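Local coordinates for protein lipase (Acinetobacter baumannii, PDB 4OPM) that probably hydrolyses carboxylic ester bonds of lipids such as triacylglycerols, as a putative lipase with the alpha/beta hydrolase fold, at residues E16-L22 / N61-H65; S151-L157 / K246-V252; T181-P186 / G273-E279; L238-G242 / A253-K257. One frame throughout, in Å; residues are numbered along the deposited sequence. Where two conformers were deposited one is given.

Interaction 1 of 4, residues E16-L22 / N61-H65; sequences ERNWAGL and NRVAH
The indole of W19 and the imidazole of H65 lie almost flat on one another in an offset stack, with 3.8 Å between the centroids of the W19 six-membered ring and the H65 ring and a tilt of only 6° between the planes. H65 CB adds a CH-pi contact over the same indole face. CG of H65 stands trans to the backbone N (chi1 171°), which carries both CB and the imidazole over the indole.

Two direct hydrogen bonds join the segments. H65 ND1 donates to W19 O over 2.8 Å; the oxygen lies in the imidazole plane, so the bond fixes the rotation of the ring that stacks on the same tryptophan. N61 ND2 donates to E16 OE1 at 2.8 Å in a nearly straight bond, meeting the carboxylate from above, with the amide turned perpendicular to it. N61 ND2 also donates to D58, which forms a salt bridge with R17.

Water 1 donates a hydrogen bond to E16 OE2 and accepts one from R62 NE. The direct approach is one of charges alone: E16 OE2 lies 4.2 Å from R62 NE, well out of the guanidinium plane, and the water bridges the two.

On the side toward the sheet, L22 CD1 meets A64 CB at 4.0 Å, and A20 CB rests against a backbone carbonyl, 3.4 Å from N61 O. L22 and A64 both also touch I75 of strand 72-76.

Helix 9-19 closes at G21 in a Schellman motif, which turns the chain into edge strand 22-29. The contact thus docks an N-terminal helix onto short helix 61-64 of the alpha/beta hydrolase fold.

Interaction 2 of 4, residues S151-L157 / K246-V252; sequences SANTIYL and KIINVEV
N249 reaches across to the backbone on either side of A152 with both ends of its amide. Its CG sits between the backbone N and the carbonyl carbon (chi1 53°), which points the amide at the S151-N153 backbone. ND2 donates to S151 O at 3.0 Å in a nearly straight bond, while OD1 accepts from N153 N at 2.8 Å, the donor standing above the plane of the amide carbonyl. A few residues on, T154 OG1 donates to I247 O over 2.7 Å, and T154 CG2 lies against K246 O at 3.4 Å.

Apolar groups flank these bonds. L157 CD1 meets I248 CG2 at 3.8 Å, the two side chains running about perpendicular, and Y156 CE2 touches I247 CD1 while the edge of its ring faces K246 O.

A second shell sets the first. E251 OE1 takes the other N-H of N249 ND2, nearly in the amide plane, and so helps set how the amide is turned. T154, the N-cap of helix 155-158, accepts a weak capping bond from L157 N. S151 OG bonds to E255, and D245, probably the acid of a Ser-His-Asp triad, accepts from I247 N and I248 N.

Directed bonds between side chains and backbone thus join the loop beyond D245 to the turn into helix 155-158, although N249 N is buried without a partner.

Interaction 3 of 4, residues T181-P186 / G273-E279; sequences TMFNPP and GHMPILE
This contact is built on a buried carboxylate bonded to backbone N-H groups, E279 accepting from F183 and N184, and it joins the loop after helix 173-181 to the segment that carries H274. E279 OE1 accepts from F183 N at 2.8 Å, from above the carboxylate plane, and from N184 N at 2.8 Å on the anti side. A third bond reaches it from G273 N on the syn side, and E279 OE2 takes M275 N at 2.9 Å. Four N-H donors would probably stabilise the carboxylate as an anion and hold it rigid. The chain is extended beyond CG (chi2 176°), which carries the carboxylate from helix 276-279 back to the loop.

Around this core, selenomethionine M182 packs obliquely on the E279 chain, its CG also 3.9 Å from CB of selenomethionine M275. Weak bonds run from H274 N to T181 O and from N184 ND2 to E279 O. Water 2 donates to N184 O and E279 O.

Because E279 accepts from G273 N and M275 N, it holds the backbone on either side of H274, whose ND1 bonds to D245 and NE2 to S120, consistent with a Ser-His-Asp triad. Beyond it, P276 and I277 lean on strand 137-143, M275 and I277 touch H119 of strand 114-119, and L278 and P186 meet R62 of helix 61-64.

Interaction 4 of 4, residues L238-G242 / A253-K257; sequences LILWG and ANELK
I239 and W241 face A253 and L256 in the first half of a beta-alpha-beta unit, in which strand 237-242 is followed by helix 251-259 and then strand 267-269. The helix runs back over the strand: the axes of the segments 238-242 and 253-257 come within 9.1 Å, with 171° between directions, nearly antiparallel. The contact is one of van der Waals packing, almost all between apolar side chains.

A253 CB sits over one face of the W241 indole, offset toward its rim and 3.7 Å from W241 CE3. The six-membered ring also receives L256: L256 CD1 comes within 3.6 Å of W241 CZ3, the leucine side chain running at about a right angle to that of the tryptophan. Two residues earlier on the strand, I239 works with two branches. Its CG2 meets A253 CB at 4.1 Å, whereas CD1 extends along the helix, 3.9 Å from L256 CB and 3.6 Å from K257 N. The extended outer torsion of I239 (chi2 155°) sends CD1 to the helix backbone one turn beyond A253.

W241 NE1 donates to I248 O, so the indole is tied at its polar edge while its ring is packed by the helix.

Strand 237-242 lies between the parallel strands 137-143 and 267-269. I268 of the latter touches both W241 and A253, and F149 covers L256. On the other face of the sheet, L240 points away from helix 251-259 and, like L238, packs against helix 281-298.

How the interactions relate
Interaction 4 is the buried, mainly apolar member of the set, whereas the others are partly buried and rely on hydrogen bonds. Interactions 2 and 4 share helix 251-259, one at its start and one along its sheet-facing side. Interactions 2 and 3 meet at the probable catalytic histidine, where I247 and I248 pack on H274; both brace loops with side chains that bond to backbone groups, an asparagine amide in one and a buried glutamate in the other. Interaction 1 lies far from interaction 2, their centres 30 Å apart across the molecule, and adds an aromatic stack and a water bridge. It touches interaction 3 through R62 and V63.

Interaction 1 of 4, residues E16-L22 / N61-H65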
# COMPACT_ATOMS: atom_id res chain seq x y z
N GLU A 16 4.03 7.89 -16.70
CA GLU A 16 3.34 6.69 -16.22
C GLU A 16 2.04 7.08 -15.51
O GLU A 16 1.02 6.42 -15.72
CB GLU A 16 4.21 5.81 -15.31
CG GLU A 16 3.59 4.43 -15.13
CD GLU A 16 4.20 3.53 -14.08
OE1 GLU A 16 4.49 4.03 -12.97
OE2 GLU A 16 4.30 2.31 -14.34
N ARG A 17 2.07 8.15 -14.68
CA ARG A 17 0.86 8.63 -13.99
C ARG A 17 -0.20 9.06 -15.03
O ARG A 17 -1.38 8.73 -14.89
CB ARG A 17 1.18 9.80 -13.05
CG ARG A 17 2.05 9.40 -11.86
CD ARG A 17 2.67 10.65 -11.24
NE ARG A 17 3.77 10.28 -10.33
CZ ARG A 17 4.77 11.07 -10.00
NH1 ARG A 17 4.85 12.30 -10.50
NH2 ARG A 17 5.72 10.65 -9.18
N ASN A 18 0.25 9.77 -16.09
CA ASN A 18 -0.65 10.20 -17.15
C ASN A 18 -1.31 8.98 -17.84
O ASN A 18 -2.52 8.98 -18.07
CB ASN A 18 0.09 11.06 -18.17
CG ASN A 18 -0.87 11.74 -19.12
OD1 ASN A 18 -1.09 11.29 -20.25
ND2 ASN A 18 -1.55 12.77 -18.64
N TRP A 19 -0.52 7.93 -18.12
CA TRP A 19 -0.99 6.68 -18.73
C TRP A 19 -2.04 6.00 -17.82
O TRP A 19 -2.98 5.37 -18.32
CB TRP A 19 0.21 5.75 -19.00
CG TRP A 19 -0.17 4.33 -19.31
CD1 TRP A 19 -0.58 3.83 -20.52
CD2 TRP A 19 -0.24 3.24 -18.37
NE1 TRP A 19 -0.90 2.49 -20.38
CE2 TRP A 19 -0.67 2.10 -19.09
CE3 TRP A 19 0.06 3.12 -17.00
CZ2 TRP A 19 -0.82 0.85 -18.47
CZ3 TRP A 19 -0.09 1.88 -16.39
CH2 TRP A 19 -0.50 0.76 -17.12
N ALA A 20 -1.87 6.11 -16.49
CA ALA A 20 -2.78 5.55 -15.50
C ALA A 20 -4.06 6.41 -15.33
O ALA A 20 -4.96 6.00 -14.59
CB ALA A 20 -2.07 5.40 -14.18
N GLY A 21 -4.11 7.57 -16.00
CA GLY A 21 -5.22 8.51 -15.91
C GLY A 21 -5.18 9.30 -14.61
O GLY A 21 -6.23 9.69 -14.07
N LEU A 22 -3.96 9.54 -14.09
CA LEU A 22 -3.74 10.26 -12.84
C LEU A 22 -3.03 11.57 -13.05
O LEU A 22 -2.20 11.71 -13.96
CB LEU A 22 -2.87 9.40 -11.90
CG LEU A 22 -3.40 8.00 -11.50
CD1 LEU A 22 -2.29 7.15 -10.90
CD2 LEU A 22 -4.59 8.11 -10.51
N ASN A 61 0.20 2.57 -9.80
CA ASN A 61 -0.07 3.06 -11.16
C ASN A 61 -0.64 2.00 -12.10
O ASN A 61 -1.62 2.29 -12.78
CB ASN A 61 1.15 3.71 -11.80
CG ASN A 61 1.47 5.06 -11.18
OD1 ASN A 61 0.66 5.63 -10.43
ND2 ASN A 61 2.66 5.59 -11.46
N ARG A 62 -0.05 0.80 -12.11
CA ARG A 62 -0.47 -0.31 -13.00
C ARG A 62 -1.89 -0.77 -12.71
O ARG A 62 -2.64 -1.07 -13.63
CB ARG A 62 0.51 -1.50 -12.89
CG ARG A 62 1.90 -1.14 -13.33
CD ARG A 62 2.84 -2.32 -13.30
NE ARG A 62 4.18 -1.82 -13.54
CZ ARG A 62 5.02 -2.27 -14.47
NH1 ARG A 62 4.69 -3.32 -15.22
NH2 ARG A 62 6.20 -1.70 -14.63
N VAL A 63 -2.27 -0.81 -11.42
CA VAL A 63 -3.62 -1.19 -11.01
C VAL A 63 -4.56 0.01 -11.26
O VAL A 63 -5.65 -0.16 -11.82
CB VAL A 63 -3.64 -1.65 -9.52
CG1 VAL A 63 -5.06 -1.66 -8.96
CG2 VAL A 63 -2.98 -3.02 -9.37
N ALA A 64 -4.15 1.23 -10.81
CA ALA A 64 -4.98 2.43 -10.95
C ALA A 64 -5.39 2.68 -12.41
O ALA A 64 -6.50 3.12 -12.66
CB ALA A 64 -4.26 3.65 -10.40
N HIS A 65 -4.50 2.34 -13.36
CA HIS A 65 -4.78 2.48 -14.80
C HIS A 65 -6.16 1.89 -15.18
O HIS A 65 -6.84 2.42 -16.04
CB HIS A 65 -3.67 1.79 -15.60
CG HIS A 65 -3.95 1.66 -17.07
ND1 HIS A 65 -3.76 2.73 -17.92
CD2 HIS A 65 -4.35 0.58 -17.79
CE1 HIS A 65 -4.06 2.27 -19.13
NE2 HIS A 65 -4.43 0.99 -19.10
O HOH W 1 5.51 0.50 -12.84

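Interaction 2 of 4, residues S151-L157 / K246-V252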
# COMPACT_ATOMS: atom_id res chain seq x y z
N SER A 151 -0.47 -17.39 12.63
CA SER A 151 0.04 -18.26 11.57
C SER A 151 1.33 -17.71 10.93
O SER A 151 1.84 -18.30 9.97
CB SER A 151 -1.04 -18.51 10.51
OG SER A 151 -1.36 -17.33 9.80
N ALA A 152 1.90 -16.61 11.51
CA ALA A 152 3.14 -15.98 11.06
C ALA A 152 4.26 -17.02 11.01
O ALA A 152 4.46 -17.77 11.97
CB ALA A 152 3.53 -14.86 12.01
N ASN A 153 4.95 -17.09 9.86
CA ASN A 153 6.01 -18.08 9.70
C ASN A 153 7.14 -17.55 8.80
O ASN A 153 7.69 -18.28 7.98
CB ASN A 153 5.43 -19.41 9.16
CG ASN A 153 6.35 -20.61 9.32
OD1 ASN A 153 7.20 -20.67 10.22
ND2 ASN A 153 6.20 -21.57 8.42
N THR A 154 7.45 -16.25 8.92
CA THR A 154 8.60 -15.66 8.24
C THR A 154 9.47 -15.01 9.30
O THR A 154 8.96 -14.66 10.37
CB THR A 154 8.22 -14.65 7.15
OG1 THR A 154 7.69 -13.48 7.78
CG2 THR A 154 7.30 -15.21 6.08
N ILE A 155 10.75 -14.80 8.99
CA ILE A 155 11.69 -14.18 9.91
C ILE A 155 11.28 -12.70 10.19
O ILE A 155 11.49 -12.22 11.30
CB ILE A 155 13.15 -14.32 9.38
CG1 ILE A 155 14.20 -14.13 10.48
CG2 ILE A 155 13.45 -13.44 8.15
CD1 ILE A 155 14.34 -15.31 11.51
N TYR A 156 10.67 -12.01 9.20
CA TYR A 156 10.26 -10.61 9.34
C TYR A 156 9.10 -10.44 10.32
O TYR A 156 9.06 -9.45 11.04
CB TYR A 156 9.90 -10.00 7.98
CG TYR A 156 10.97 -10.26 6.95
CD1 TYR A 156 12.19 -9.58 6.99
CD2 TYR A 156 10.82 -11.26 5.99
CE1 TYR A 156 13.21 -9.86 6.09
CE2 TYR A 156 11.83 -11.54 5.07
CZ TYR A 156 13.02 -10.84 5.12
OH TYR A 156 14.05 -11.10 4.25
N LEU A 157 8.16 -11.40 10.34
CA LEU A 157 7.01 -11.35 11.25
C LEU A 157 7.41 -11.81 12.66
O LEU A 157 6.94 -11.24 13.64
CB LEU A 157 5.83 -12.20 10.72
CG LEU A 157 5.14 -11.74 9.42
CD1 LEU A 157 4.17 -12.81 8.92
CD2 LEU A 157 4.39 -10.41 9.61
N LYS A 246 7.50 -13.99 0.47
CA LYS A 246 8.58 -14.29 1.43
C LYS A 246 8.53 -13.41 2.67
O LYS A 246 9.19 -13.71 3.67
CB LYS A 246 9.95 -14.04 0.75
CG LYS A 246 10.32 -15.08 -0.31
CD LYS A 246 11.59 -14.65 -1.02
CE LYS A 246 12.04 -15.68 -2.01
NZ LYS A 246 13.15 -15.17 -2.86
N ILE A 247 7.80 -12.29 2.59
CA ILE A 247 7.72 -11.29 3.66
C ILE A 247 6.63 -11.68 4.65
O ILE A 247 6.88 -11.69 5.86
CB ILE A 247 7.51 -9.85 3.07
CG1 ILE A 247 8.53 -9.53 1.93
CG2 ILE A 247 7.54 -8.78 4.18
CD1 ILE A 247 10.03 -9.70 2.27
N ILE A 248 5.42 -11.93 4.15
CA ILE A 248 4.24 -12.33 4.93
C ILE A 248 3.73 -13.60 4.28
O ILE A 248 3.20 -13.55 3.16
CB ILE A 248 3.18 -11.19 5.01
CG1 ILE A 248 3.83 -9.82 5.39
CG2 ILE A 248 2.08 -11.57 6.01
CD1 ILE A 248 2.92 -8.61 5.31
N ASN A 249 3.93 -14.76 4.95
CA ASN A 249 3.59 -16.07 4.40
C ASN A 249 2.09 -16.20 4.10
O ASN A 249 1.26 -15.72 4.87
CB ASN A 249 4.06 -17.21 5.31
CG ASN A 249 3.59 -17.08 6.73
OD1 ASN A 249 3.94 -16.13 7.44
ND2 ASN A 249 2.81 -18.05 7.18
N VAL A 250 1.79 -16.89 2.99
CA VAL A 250 0.45 -17.07 2.42
C VAL A 250 -0.60 -17.61 3.44
O VAL A 250 -1.77 -17.26 3.31
CB VAL A 250 0.52 -17.93 1.12
CG1 VAL A 250 0.92 -19.38 1.40
CG2 VAL A 250 -0.79 -17.86 0.32
N GLU A 251 -0.19 -18.40 4.45
CA GLU A 251 -1.12 -18.96 5.46
C GLU A 251 -1.90 -17.87 6.19
O GLU A 251 -3.04 -18.09 6.62
CB GLU A 251 -0.36 -19.82 6.50
CG GLU A 251 0.13 -21.14 5.93
CD GLU A 251 1.36 -21.10 5.05
OE1 GLU A 251 2.10 -20.08 5.07
OE2 GLU A 251 1.58 -22.08 4.31
N VAL A 252 -1.29 -16.69 6.30
CA VAL A 252 -1.85 -15.50 6.93
C VAL A 252 -3.15 -15.06 6.20
O VAL A 252 -4.05 -14.56 6.86
CB VAL A 252 -0.73 -14.43 6.93
CG1 VAL A 252 -1.28 -13.02 6.92
CG2 VAL A 252 0.25 -14.67 8.08

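Interaction 3 of 4, residues T181-P186 / G273-E279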
# COMPACT_ATOMS: atom_id res chain seq x y z
N THR A 181 11.00 -9.30 -2.18
CA THR A 181 9.61 -8.84 -2.22
C THR A 181 8.84 -9.29 -3.47
O THR A 181 7.63 -9.13 -3.50
CB THR A 181 9.55 -7.31 -2.11
OG1 THR A 181 10.25 -6.72 -3.21
CG2 THR A 181 10.12 -6.81 -0.81
N MSE A 182 9.54 -9.77 -4.51
CA MSE A 182 8.82 -10.17 -5.72
C MSE A 182 9.32 -11.50 -6.25
O MSE A 182 10.51 -11.80 -6.18
CB MSE A 182 8.93 -9.09 -6.81
CG MSE A 182 8.27 -7.78 -6.40
SE MSE A 182 8.16 -6.54 -7.86
CE MSE A 182 9.74 -6.06 -7.88
N PHE A 183 8.39 -12.30 -6.80
CA PHE A 183 8.68 -13.57 -7.45
C PHE A 183 8.67 -13.37 -8.97
O PHE A 183 9.48 -13.96 -9.69
CB PHE A 183 7.67 -14.65 -7.04
CG PHE A 183 8.08 -16.04 -7.48
CD1 PHE A 183 8.95 -16.81 -6.70
CD2 PHE A 183 7.61 -16.57 -8.68
CE1 PHE A 183 9.31 -18.10 -7.10
CE2 PHE A 183 7.99 -17.87 -9.08
CZ PHE A 183 8.84 -18.61 -8.29
N ASN A 184 7.74 -12.51 -9.45
CA ASN A 184 7.60 -12.20 -10.88
C ASN A 184 7.77 -10.69 -11.08
O ASN A 184 6.80 -10.02 -11.43
CB ASN A 184 6.24 -12.70 -11.37
CG ASN A 184 6.07 -12.52 -12.85
OD1 ASN A 184 6.98 -12.81 -13.62
ND2 ASN A 184 4.95 -11.94 -13.26
N PRO A 185 8.96 -10.10 -10.78
CA PRO A 185 9.09 -8.64 -10.93
C PRO A 185 8.82 -8.20 -12.36
O PRO A 185 9.12 -8.95 -13.30
CB PRO A 185 10.55 -8.37 -10.53
CG PRO A 185 11.26 -9.69 -10.77
CD PRO A 185 10.25 -10.70 -10.35
N PRO A 186 8.27 -6.99 -12.57
CA PRO A 186 8.03 -6.52 -13.94
C PRO A 186 9.35 -6.11 -14.61
O PRO A 186 10.41 -6.11 -13.96
CB PRO A 186 7.11 -5.32 -13.73
CG PRO A 186 7.59 -4.73 -12.42
CD PRO A 186 7.85 -5.97 -11.57
N GLY A 273 4.89 -12.99 -5.70
CA GLY A 273 5.44 -12.74 -4.38
C GLY A 273 4.62 -11.75 -3.57
O GLY A 273 3.39 -11.69 -3.68
N HIS A 274 5.31 -10.93 -2.79
CA HIS A 274 4.69 -9.96 -1.88
C HIS A 274 4.05 -8.74 -2.58
O HIS A 274 3.29 -8.03 -1.91
CB HIS A 274 5.77 -9.47 -0.89
CG HIS A 274 5.28 -8.56 0.19
ND1 HIS A 274 4.33 -8.98 1.12
CD2 HIS A 274 5.63 -7.29 0.47
CE1 HIS A 274 4.13 -7.95 1.92
NE2 HIS A 274 4.90 -6.91 1.57
N MSE A 275 4.31 -8.51 -3.89
CA MSE A 275 3.79 -7.31 -4.56
C MSE A 275 2.92 -7.64 -5.81
O MSE A 275 3.26 -7.22 -6.94
CB MSE A 275 4.97 -6.38 -4.92
CG MSE A 275 4.57 -4.96 -5.10
SE MSE A 275 6.03 -3.84 -4.49
CE MSE A 275 5.02 -2.21 -4.43
N PRO A 276 1.73 -8.27 -5.65
CA PRO A 276 0.87 -8.54 -6.82
C PRO A 276 0.48 -7.29 -7.63
O PRO A 276 0.26 -7.41 -8.84
CB PRO A 276 -0.39 -9.15 -6.20
CG PRO A 276 0.08 -9.79 -4.94
CD PRO A 276 1.12 -8.83 -4.42
N ILE A 277 0.39 -6.11 -6.98
CA ILE A 277 0.01 -4.86 -7.66
C ILE A 277 1.03 -4.47 -8.76
O ILE A 277 0.66 -3.76 -9.71
CB ILE A 277 -0.27 -3.71 -6.69
CG1 ILE A 277 0.99 -3.31 -5.88
CG2 ILE A 277 -1.46 -4.11 -5.76
CD1 ILE A 277 0.84 -2.00 -5.04
N LEU A 278 2.28 -4.94 -8.66
CA LEU A 278 3.31 -4.70 -9.69
C LEU A 278 3.68 -5.99 -10.44
O LEU A 278 4.13 -5.92 -11.58
CB LEU A 278 4.59 -4.08 -9.09
CG LEU A 278 4.49 -2.61 -8.60
CD1 LEU A 278 5.85 -2.14 -8.10
CD2 LEU A 278 4.05 -1.68 -9.70
N GLU A 279 3.47 -7.17 -9.81
CA GLU A 279 3.83 -8.45 -10.45
C GLU A 279 2.71 -9.04 -11.32
O GLU A 279 2.99 -9.87 -12.20
CB GLU A 279 4.17 -9.50 -9.38
CG GLU A 279 5.36 -9.17 -8.50
CD GLU A 279 5.57 -10.20 -7.40
OE1 GLU A 279 5.87 -11.37 -7.73
OE2 GLU A 279 5.37 -9.86 -6.21
O HOH W 2 5.60 -9.00 -13.70

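Interaction 4 of 4, residues L238-G242 / A253-K257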
# COMPACT_ATOMS: atom_id res chain seq x y z
N LEU A 238 -12.00 -8.09 0.49
CA LEU A 238 -11.35 -8.91 -0.51
C LEU A 238 -9.90 -9.08 -0.07
O LEU A 238 -9.25 -8.09 0.29
CB LEU A 238 -11.46 -8.27 -1.91
CG LEU A 238 -10.82 -9.05 -3.07
CD1 LEU A 238 -11.52 -10.40 -3.29
CD2 LEU A 238 -10.87 -8.24 -4.36
N ILE A 239 -9.41 -10.32 -0.08
CA ILE A 239 -8.03 -10.62 0.32
C ILE A 239 -7.34 -11.23 -0.87
O ILE A 239 -7.85 -12.19 -1.44
CB ILE A 239 -7.98 -11.59 1.55
CG1 ILE A 239 -8.72 -11.00 2.78
CG2 ILE A 239 -6.53 -12.00 1.92
CD1 ILE A 239 -9.23 -12.09 3.75
N LEU A 240 -6.16 -10.71 -1.21
CA LEU A 240 -5.39 -11.27 -2.33
C LEU A 240 -3.94 -11.41 -1.89
O LEU A 240 -3.39 -10.53 -1.23
CB LEU A 240 -5.53 -10.40 -3.59
CG LEU A 240 -4.94 -11.00 -4.87
CD1 LEU A 240 -5.77 -10.62 -6.09
CD2 LEU A 240 -3.48 -10.56 -5.06
N TRP A 241 -3.33 -12.56 -2.22
CA TRP A 241 -1.95 -12.85 -1.84
C TRP A 241 -1.16 -13.41 -2.99
O TRP A 241 -1.71 -14.05 -3.89
CB TRP A 241 -1.95 -13.93 -0.73
CG TRP A 241 -1.13 -13.57 0.46
CD1 TRP A 241 0.17 -13.92 0.71
CD2 TRP A 241 -1.54 -12.73 1.54
NE1 TRP A 241 0.59 -13.37 1.91
CE2 TRP A 241 -0.44 -12.63 2.43
CE3 TRP A 241 -2.72 -12.03 1.83
CZ2 TRP A 241 -0.52 -11.89 3.62
CZ3 TRP A 241 -2.80 -11.31 3.02
CH2 TRP A 241 -1.69 -11.20 3.87
N GLY A 242 0.16 -13.27 -2.89
CA GLY A 242 1.07 -13.96 -3.78
C GLY A 242 1.47 -15.23 -3.06
O GLY A 242 1.89 -15.18 -1.90
N ALA A 253 -3.25 -15.27 4.86
CA ALA A 253 -4.47 -14.93 4.09
C ALA A 253 -5.72 -15.64 4.68
O ALA A 253 -6.78 -15.02 4.82
CB ALA A 253 -4.30 -15.31 2.62
N ASN A 254 -5.57 -16.92 5.07
CA ASN A 254 -6.66 -17.69 5.67
C ASN A 254 -6.96 -17.20 7.07
O ASN A 254 -8.12 -17.18 7.47
CB ASN A 254 -6.38 -19.20 5.68
CG ASN A 254 -6.55 -19.84 4.32
OD1 ASN A 254 -5.82 -20.77 3.96
ND2 ASN A 254 -7.50 -19.35 3.52
N GLU A 255 -5.93 -16.76 7.82
CA GLU A 255 -6.15 -16.21 9.15
C GLU A 255 -6.97 -14.90 9.05
O GLU A 255 -7.96 -14.75 9.77
CB GLU A 255 -4.82 -15.98 9.86
CG GLU A 255 -5.00 -15.62 11.32
CD GLU A 255 -3.73 -15.49 12.13
OE1 GLU A 255 -2.67 -15.96 11.68
OE2 GLU A 255 -3.81 -14.94 13.25
N LEU A 256 -6.63 -14.00 8.09
CA LEU A 256 -7.38 -12.76 7.88
C LEU A 256 -8.84 -13.07 7.53
O LEU A 256 -9.74 -12.43 8.08
CB LEU A 256 -6.75 -11.88 6.78
CG LEU A 256 -5.54 -11.05 7.17
CD1 LEU A 256 -4.84 -10.51 5.92
CD2 LEU A 256 -5.93 -9.89 8.12
N LYS A 257 -9.07 -14.10 6.68
CA LYS A 257 -10.40 -14.56 6.30
C LYS A 257 -11.18 -14.99 7.56
O LYS A 257 -12.33 -14.59 7.71
CB LYS A 257 -10.31 -15.72 5.27
CG LYS A 257 -11.62 -16.50 5.04
CD LYS A 257 -12.66 -15.66 4.32
CE LYS A 257 -13.87 -16.45 3.90
NZ LYS A 257 -14.80 -16.67 5.03